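Local coordinates for protein arabinan-endo 1,5-alpha-l-arabinase (Bacillus subtilis, PDB 1UV4) that hydrolyses internal alpha-1,5-L-arabinofuranosidic linkages in linear and branched arabinans, an endo-acting step in the breakdown of the plant cell wall, at residues A[14-19]-A[25-30]; A[39-44]-A[49-54]; A[267-270]-A[276-279]. One frame throughout, in Å; residues are numbered along the deposited sequence.

Contact 1. Residues A[14-19]-A[25-30]; sequences DPTMIK and YALGTG. With EDO (1,2-ethanediol), chain G.
Asp14 and Thr29 meet at the open end of this hairpin, away from its turn, through one short bond: the Thr29 OG1 hydroxyl donates to Asp14 OD2 at 2.7 Å, reaching the lone pair that faces away from the other carboxylate oxygen. The same hydroxyl is bonded to the backbone N of Ala75; two partners would restrict its rotation, consistent with Thr29 helping to orient Asp14, the inferred proton acceptor of catalysis.

Beyond it, 16-19 and 25-29 run antiparallel at 159°. Thr16 and Leu27 exchange two backbone bonds, Thr16 N to Leu27 O and Leu27 N to Thr16 O, both 2.9 Å, and Ile18 and Tyr25 exchange two more. Thr16 and Leu27 project side by side from one face, with Thr16 CG2 3.9 Å from Leu27 CB. With chi1 at -171°, OG1 is turned to Asp257, a calcium ligand, while the methyl is left for Leu27. At the non-hydrogen-bonded pair, the backbones of Met17 and Ala26 close to 4.2 Å between CA atoms.

Packing slackens toward the partly exposed Ile18 and exposed Lys19. Here Ile18 CD1 lies 3.5 Å from C1 of an ethanediol molecule, whose apparent bond to Met17 O is too short to trust.

In the five-bladed propeller, strand 16-20 is the first of its blade. Thr16 and Leu27 face strand 74-81 of the next blade, whereas Met17 and Ala26 face strand 276-283 of the last.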
loop_
_atom_site.group_PDB
_atom_site.type_symbol
_atom_site.label_atom_id
_atom_site.label_comp_id
_atom_site.label_asym_id
_atom_site.label_seq_id
_atom_site.Cartn_x
_atom_site.Cartn_y
_atom_site.Cartn_z
ATOM N N ASP A 14 3.036 -3.555 6.078
ATOM C CA ASP A 14 2.677 -2.947 4.757
ATOM C C ASP A 14 2.244 -4.014 3.768
ATOM O O ASP A 14 2.819 -4.124 2.688
ATOM C CB ASP A 14 3.784 -2.076 4.178
ATOM C CG ASP A 14 4.402 -1.131 5.195
ATOM O OD1 ASP A 14 3.652 -0.406 5.893
ATOM O OD2 ASP A 14 5.657 -1.017 5.376
ATOM N N PRO A 15 1.251 -4.835 4.114
ATOM C CA PRO A 15 0.921 -6.022 3.291
ATOM C C PRO A 15 0.115 -5.756 1.999
ATOM O O PRO A 15 -0.645 -4.798 1.890
ATOM C CB PRO A 15 0.060 -6.838 4.236
ATOM C CG PRO A 15 -0.652 -5.761 5.028
ATOM C CD PRO A 15 0.384 -4.736 5.304
ATOM N N THR A 16 0.300 -6.691 1.077
ATOM C CA THR A 16 -0.601 -6.858 -0.068
ATOM C C THR A 16 -0.771 -8.358 -0.209
ATOM O O THR A 16 0.040 -9.137 0.296
ATOM C CB THR A 16 0.048 -6.195 -1.295
ATOM O OG1 THR A 16 -0.864 -6.124 -2.424
ATOM C CG2 THR A 16 1.219 -6.936 -1.821
ATOM N N MET A 17 -1.823 -8.818 -0.881
ATOM C CA MET A 17 -2.107 -10.236 -0.901
ATOM C C MET A 17 -2.773 -10.577 -2.211
ATOM O O MET A 17 -3.513 -9.779 -2.744
ATOM C CB MET A 17 -3.052 -10.591 0.263
ATOM C CG MET A 17 -3.394 -12.095 0.389
ATOM S SD MET A 17 -4.266 -12.509 1.926
ATOM C CE MET A 17 -5.932 -12.176 1.470
ATOM N N ILE A 18 -2.531 -11.791 -2.731
ATOM C CA ILE A 18 -3.137 -12.253 -3.981
ATOM C C ILE A 18 -3.192 -13.788 -3.987
ATOM O O ILE A 18 -2.372 -14.429 -3.382
ATOM C CB ILE A 18 -2.387 -11.678 -5.191
ATOM C CG1 ILE A 18 -3.153 -11.871 -6.506
ATOM C CG2 ILE A 18 -0.931 -12.222 -5.243
ATOM C CD1 ILE A 18 -2.618 -10.965 -7.634
ATOM N N LYS A 19 -4.206 -14.345 -4.607
ATOM C CA LYS A 19 -4.370 -15.795 -4.777
ATOM C C LYS A 19 -3.664 -16.240 -6.045
ATOM O O LYS A 19 -3.799 -15.594 -7.092
ATOM C CB LYS A 19 -5.860 -16.115 -4.892
ATOM C CG LYS A 19 -6.205 -17.609 -4.858
ATOM C CD LYS A 19 -6.209 -18.090 -3.432
ATOM C CE LYS A 19 -6.225 -19.599 -3.318
ATOM N NZ LYS A 19 -7.459 -20.195 -3.994
ATOM N N TYR A 25 -0.622 -15.624 -1.434
ATOM C CA TYR A 25 0.682 -15.016 -1.217
ATOM C C TYR A 25 0.443 -13.663 -0.632
ATOM O O TYR A 25 -0.388 -12.881 -1.159
ATOM C CB TYR A 25 1.486 -14.903 -2.522
ATOM C CG TYR A 25 1.882 -16.251 -3.050
ATOM C CD1 TYR A 25 1.012 -16.975 -3.853
ATOM C CD2 TYR A 25 3.108 -16.826 -2.707
ATOM C CE1 TYR A 25 1.328 -18.241 -4.316
ATOM C CE2 TYR A 25 3.443 -18.098 -3.201
ATOM C CZ TYR A 25 2.541 -18.776 -4.004
ATOM O OH TYR A 25 2.757 -20.062 -4.516
ATOM N N ALA A 26 1.113 -13.400 0.466
ATOM C CA ALA A 26 1.119 -12.088 1.098
ATOM C C ALA A 26 2.525 -11.531 0.997
ATOM O O ALA A 26 3.506 -12.204 1.335
ATOM C CB ALA A 26 0.661 -12.149 2.549
ATOM N N LEU A 27 2.652 -10.315 0.490
ATOM C CA LEU A 27 3.957 -9.690 0.381
ATOM C C LEU A 27 3.980 -8.484 1.286
ATOM O O LEU A 27 2.929 -7.870 1.547
ATOM C CB LEU A 27 4.257 -9.252 -1.043
ATOM C CG LEU A 27 4.274 -10.376 -2.068
ATOM C CD1 LEU A 27 2.906 -10.763 -2.464
ATOM C CD2 LEU A 27 5.058 -9.956 -3.346
ATOM N N GLY A 28 5.160 -8.129 1.810
ATOM C CA GLY A 28 5.275 -6.980 2.697
ATOM C C GLY A 28 6.659 -6.386 2.578
ATOM O O GLY A 28 7.512 -6.843 1.849
ATOM N N THR A 29 6.849 -5.313 3.327
ATOM C CA THR A 29 8.166 -4.719 3.472
ATOM C C THR A 29 9.163 -5.767 3.921
ATOM O O THR A 29 8.865 -6.565 4.801
ATOM C CB THR A 29 8.084 -3.588 4.465
ATOM O OG1 THR A 29 7.229 -2.571 3.901
ATOM C CG2 THR A 29 9.406 -2.932 4.792
ATOM N N GLY A 30 10.335 -5.763 3.310
ATOM C CA GLY A 30 11.390 -6.638 3.768
ATOM C C GLY A 30 11.743 -6.391 5.235
ATOM O O GLY A 30 11.606 -5.268 5.788
HETATM C C1 EDO G . -4.202 -8.527 -5.599
HETATM O O1 EDO G . -3.895 -8.047 -4.317
HETATM C C2 EDO G . -5.696 -8.727 -5.751
HETATM O O2 EDO G . -5.942 -9.669 -6.766
#

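Contact 2. Residues A[39-44]-A[49-54]; sequences VLKSSD and TVQKSI
Val39 packs between Gln51 and Ile54. Its CG1 meets Gln51 CB at 3.8 Å and its CG2 meets Ile54 CD1 at the same 3.8 Å, the side chains crossing at about a right angle in both cases. The two contacts are possible because chi1 of Val39, at 180°, puts CG1 anti to the backbone N and leaves CG2 anti to the carbonyl carbon, beside the N. On the opposite face of the sheet, Leu40 CD2 touches Val50 CG2, also at 3.8 Å. Farther along, Lys41 CB lies 3.8 Å from Gln51 CG, the side chains crossing at a slant.

The backbone behind these groups is regular at one end and interrupted at the other. Lys41 and Thr49 exchange two bonds, Lys41 N to Thr49 O and Thr49 N to Lys41 O, both 2.9 Å and each in the carbonyl plane of its acceptor. Gln51 N bonds to Val39 O, but no direct bond returns: Val39 N stands 4.7 Å from Gln51 O, and a water fills the gap, accepting from Val39 N and donating to Gln51 O. Ser53 OG binds the same water.

Further out, Asp44 OD1 accepts from the N-H groups of Lys46 and Asn47 within the connecting turn, Trp48 lies against Leu40, and Leu27 and Trp114 back Ile54.

The chemistry divides along the hairpin. At the edge of its blade, direct pairing is interrupted by a water at Val39–Gln51 and resumes with the backbone bond of Ile54 to Leu37, and there the buried Val39–Ile54 contact makes the apolar closure.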
loop_
_atom_site.group_PDB
_atom_site.type_symbol
_atom_site.label_atom_id
_atom_site.label_comp_id
_atom_site.label_asym_id
_atom_site.label_seq_id
_atom_site.Cartn_x
_atom_site.Cartn_y
_atom_site.Cartn_z
ATOM N N VAL A 39 7.986 -12.264 1.532
ATOM C CA VAL A 39 6.960 -13.088 0.861
ATOM C C VAL A 39 6.516 -14.218 1.799
ATOM O O VAL A 39 7.342 -14.981 2.301
ATOM C CB VAL A 39 7.491 -13.733 -0.445
ATOM C CG1 VAL A 39 6.397 -14.564 -1.092
ATOM C CG2 VAL A 39 8.022 -12.640 -1.420
ATOM N N LEU A 40 5.202 -14.300 2.003
ATOM C CA LEU A 40 4.563 -15.340 2.782
ATOM C C LEU A 40 3.589 -16.138 1.896
ATOM O O LEU A 40 3.010 -15.605 0.991
ATOM C CB LEU A 40 3.760 -14.753 3.933
ATOM C CG LEU A 40 4.472 -13.812 4.914
ATOM C CD1 LEU A 40 3.453 -13.486 6.025
ATOM C CD2 LEU A 40 5.676 -14.452 5.504
ATOM N N LYS A 41 3.457 -17.418 2.177
ATOM C CA LYS A 41 2.562 -18.328 1.447
ATOM C C LYS A 41 1.682 -19.096 2.436
ATOM O O LYS A 41 2.135 -19.487 3.519
ATOM C CB LYS A 41 3.367 -19.313 0.641
ATOM C CG LYS A 41 2.579 -20.268 -0.259
ATOM C CD LYS A 41 3.529 -21.209 -0.963
ATOM C CE LYS A 41 2.791 -22.206 -1.854
ATOM N NZ LYS A 41 3.748 -23.156 -2.475
ATOM N N SER A 42 0.413 -19.315 2.067
ATOM C CA SER A 42 -0.454 -20.150 2.862
ATOM C C SER A 42 -1.518 -20.822 2.016
ATOM O O SER A 42 -1.779 -20.426 0.915
ATOM C CB SER A 42 -1.071 -19.335 3.960
ATOM O OG SER A 42 -1.915 -18.407 3.433
ATOM N N SER A 43 -2.109 -21.862 2.572
ATOM C CA SER A 43 -3.278 -22.505 2.004
ATOM C C SER A 43 -4.585 -21.955 2.623
ATOM O O SER A 43 -5.663 -22.170 2.047
ATOM C CB SER A 43 -3.179 -24.026 2.230
ATOM O OG SER A 43 -3.293 -24.338 3.615
ATOM N N ASP A 44 -4.507 -21.301 3.790
ATOM C CA ASP A 44 -5.707 -20.911 4.569
ATOM C C ASP A 44 -5.761 -19.406 4.898
ATOM O O ASP A 44 -6.612 -18.964 5.691
ATOM C CB ASP A 44 -5.848 -21.783 5.843
ATOM C CG ASP A 44 -4.721 -21.574 6.863
ATOM O OD1 ASP A 44 -3.786 -20.781 6.606
ATOM O OD2 ASP A 44 -4.701 -22.187 7.966
ATOM N N THR A 49 3.909 -19.429 5.792
ATOM C CA THR A 49 5.298 -19.812 5.806
ATOM C C THR A 49 6.054 -18.747 5.051
ATOM O O THR A 49 5.584 -18.232 4.037
ATOM C CB THR A 49 5.471 -21.208 5.156
ATOM O OG1 THR A 49 5.317 -21.092 3.742
ATOM C CG2 THR A 49 4.420 -22.189 5.626
ATOM N N VAL A 50 7.264 -18.459 5.508
ATOM C CA VAL A 50 8.109 -17.436 4.910
ATOM C C VAL A 50 8.818 -18.055 3.701
ATOM O O VAL A 50 9.470 -19.072 3.817
ATOM C CB VAL A 50 9.177 -16.964 5.917
ATOM C CG1 VAL A 50 10.109 -15.933 5.253
ATOM C CG2 VAL A 50 8.512 -16.378 7.144
ATOM N N GLN A 51 8.680 -17.419 2.562
ATOM C CA GLN A 51 9.321 -17.857 1.321
ATOM C C GLN A 51 10.591 -17.062 1.076
ATOM O O GLN A 51 10.840 -16.039 1.725
ATOM C CB GLN A 51 8.360 -17.592 0.161
ATOM C CG GLN A 51 6.956 -18.190 0.342
ATOM C CD GLN A 51 6.994 -19.695 0.571
ATOM O OE1 GLN A 51 6.760 -20.160 1.698
ATOM N NE2 GLN A 51 7.274 -20.455 -0.477
ATOM N N LYS A 52 11.394 -17.504 0.110
ATOM C CA LYS A 52 12.506 -16.693 -0.364
ATOM C C LYS A 52 12.007 -15.319 -0.763
ATOM O O LYS A 52 11.035 -15.175 -1.459
ATOM C CB LYS A 52 13.277 -17.326 -1.521
ATOM C CG LYS A 52 14.680 -16.667 -1.708
ATOM C CD LYS A 52 15.626 -17.497 -2.550
ATOM C CE LYS A 52 17.002 -16.865 -2.650
ATOM N NZ LYS A 52 17.874 -17.717 -3.516
ATOM N N SER A 53 12.721 -14.308 -0.336
ATOM C CA SER A 53 12.353 -12.931 -0.631
ATOM C C SER A 53 12.557 -12.618 -2.098
ATOM O O SER A 53 13.305 -13.299 -2.776
ATOM C CB SER A 53 13.208 -11.971 0.197
ATOM O OG SER A 53 12.917 -12.113 1.579
ATOM N N ILE A 54 11.892 -11.574 -2.563
ATOM C CA ILE A 54 12.080 -10.970 -3.866
ATOM C C ILE A 54 13.188 -9.930 -3.701
ATOM O O ILE A 54 13.213 -9.252 -2.709
ATOM C CB ILE A 54 10.748 -10.393 -4.391
ATOM C CG1 ILE A 54 9.754 -11.553 -4.626
ATOM C CG2 ILE A 54 10.996 -9.649 -5.688
ATOM C CD1 ILE A 54 8.348 -11.128 -4.879
HETATM O O HOH W 1 10.555 -13.414 2.495
#

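Contact 3. Residues A[267-270]-A[276-279]; sequences HAYD and IPKL
Ala268 and Lys278 form the hydrogen-bonded pair at the middle of this hairpin, whose strands run antiparallel but strongly twisted, at 136°. Lys278 N reaches Ala268 O at 2.9 Å, and Ala268 N reaches Lys278 O at 3.1 Å, with an N-H...O angle of 146°. Nearer the turn, Asp270 N donates to Ile276 O at 3.0 Å.

On one face Tyr269 meets Pro277 obliquely through CD2 and CE2, CE2 lying 3.6 Å from Pro277 CB. Chi1 of -61° sets CG beside the backbone N, from where the ring can reach the neighbouring strand. His267 joins this face: its CB approaches Pro277 CB at 4.3 Å, while its ring meets that of His13. The hairpin belongs to the last propeller blade and here borders the active site, with His267 ND1 taking the N-H of Asp14 and NE2 bonded to the hydroxyl of Thr212.

The other face carries charge. Lys278, bent at chi2 and chi4, brings NZ within 3.5 Å of Asp270 OD2, a salt bridge whose hydrogen bond is weak. Asp273 supplies the stronger partner for the ammonium group, and Asp270 OD1 is taken by Asn272 N and Gln249 NE2. Trp250 of the adjoining strand packs on Ala268, Asp270 and Lys278.

Shared by Asp273 and, more weakly, Asp270, Lys278 NZ would probably offset part of the negative charge gathered near the turn. The Tyr269–Pro277 contact, by contrast, is van der Waals, while His267 on the same face is held by polar bonds.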
loop_
_atom_site.group_PDB
_atom_site.type_symbol
_atom_site.label_atom_id
_atom_site.label_comp_id
_atom_site.label_asym_id
_atom_site.label_seq_id
_atom_site.Cartn_x
_atom_site.Cartn_y
_atom_site.Cartn_z
ATOM N N HIS A 267 -1.810 -4.452 8.522
ATOM C CA HIS A 267 -1.000 -4.856 9.668
ATOM C C HIS A 267 -1.565 -4.222 10.922
ATOM O O HIS A 267 -2.272 -3.223 10.857
ATOM C CB HIS A 267 0.486 -4.527 9.482
ATOM C CG HIS A 267 0.803 -3.057 9.370
ATOM N ND1 HIS A 267 1.323 -2.476 8.228
ATOM C CD2 HIS A 267 0.675 -2.050 10.276
ATOM C CE1 HIS A 267 1.459 -1.171 8.423
ATOM N NE2 HIS A 267 1.058 -0.890 9.651
ATOM N N ALA A 268 -1.258 -4.797 12.086
ATOM C CA ALA A 268 -1.522 -4.140 13.371
ATOM C C ALA A 268 -0.553 -4.755 14.367
ATOM O O ALA A 268 -0.078 -5.895 14.159
ATOM C CB ALA A 268 -2.946 -4.315 13.805
ATOM N N TYR A 269 -0.217 -4.009 15.410
ATOM C CA TYR A 269 0.853 -4.368 16.329
ATOM C C TYR A 269 0.303 -5.078 17.559
ATOM O O TYR A 269 -0.549 -4.574 18.277
ATOM C CB TYR A 269 1.608 -3.121 16.698
ATOM C CG TYR A 269 2.256 -2.423 15.537
ATOM C CD1 TYR A 269 1.547 -1.490 14.756
ATOM C CD2 TYR A 269 3.525 -2.727 15.140
ATOM C CE1 TYR A 269 2.154 -0.827 13.693
ATOM C CE2 TYR A 269 4.127 -2.085 14.085
ATOM C CZ TYR A 269 3.427 -1.144 13.360
ATOM O OH TYR A 269 4.079 -0.475 12.307
ATOM N N ASP A 270 0.831 -6.276 17.815
ATOM C CA ASP A 270 0.274 -7.204 18.819
ATOM C C ASP A 270 0.753 -6.877 20.258
ATOM O O ASP A 270 1.908 -7.126 20.634
ATOM C CB ASP A 270 0.681 -8.632 18.450
ATOM C CG ASP A 270 -0.130 -9.705 19.167
ATOM O OD1 ASP A 270 -0.835 -9.411 20.112
ATOM O OD2 ASP A 270 -0.057 -10.899 18.822
ATOM N N ILE A 276 4.774 -6.759 17.810
ATOM C CA ILE A 276 5.172 -7.176 16.461
ATOM C C ILE A 276 3.976 -6.936 15.513
ATOM O O ILE A 276 2.851 -7.231 15.872
ATOM C CB ILE A 276 5.574 -8.668 16.449
ATOM C CG1 ILE A 276 6.874 -8.891 17.260
ATOM C CG2 ILE A 276 5.682 -9.240 15.023
ATOM C CD1 ILE A 276 7.092 -10.310 17.709
ATOM N N PRO A 277 4.196 -6.352 14.327
ATOM C CA PRO A 277 3.095 -6.194 13.366
ATOM C C PRO A 277 2.779 -7.557 12.708
ATOM O O PRO A 277 3.653 -8.262 12.192
ATOM C CB PRO A 277 3.660 -5.235 12.323
ATOM C CG PRO A 277 5.134 -5.471 12.324
ATOM C CD PRO A 277 5.460 -5.838 13.753
ATOM N N LYS A 278 1.493 -7.872 12.702
ATOM C CA LYS A 278 0.955 -9.066 12.090
ATOM C C LYS A 278 -0.042 -8.677 11.007
ATOM O O LYS A 278 -0.624 -7.581 11.011
ATOM C CB LYS A 278 0.261 -9.932 13.133
ATOM C CG LYS A 278 1.084 -10.203 14.401
ATOM C CD LYS A 278 2.319 -11.051 14.092
ATOM C CE LYS A 278 2.996 -11.682 15.380
ATOM N NZ LYS A 278 2.006 -12.207 16.364
ATOM N N LEU A 279 -0.294 -9.644 10.121
ATOM C CA LEU A 279 -1.308 -9.542 9.059
ATOM C C LEU A 279 -2.687 -9.893 9.601
ATOM O O LEU A 279 -2.903 -11.016 10.036
ATOM C CB LEU A 279 -0.936 -10.484 7.937
ATOM C CG LEU A 279 -1.905 -10.618 6.773
ATOM C CD1 LEU A 279 -2.159 -9.323 6.091
ATOM C CD2 LEU A 279 -1.368 -11.603 5.755
#

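How the contacts relate
Contacts 1 and 2 belong to one blade and are joined through the neighbouring central strands 23-29 and 37-42: Ala26 O lies 2.8 Å from Leu40 N, a probable hydrogen bond, and Leu27 CD2 packs 3.8 Å from Ile54 CD1. Contact 3 lies in the last blade, which the N-terminal strand 4-8 completes. It meets contact 1 at the active site, where Asp14 N is 3.0 Å from His267 ND1, probably hydrogen-bonded, and the side chain of His267 comes within about 5 Å of that of Glu185, the inferred proton donor. Calcium lies about 4 Å from the side chain of Thr16 and about 8 Å from that of His267. Contact 2 is peripheral, its centre about 17 Å from that of contact 3.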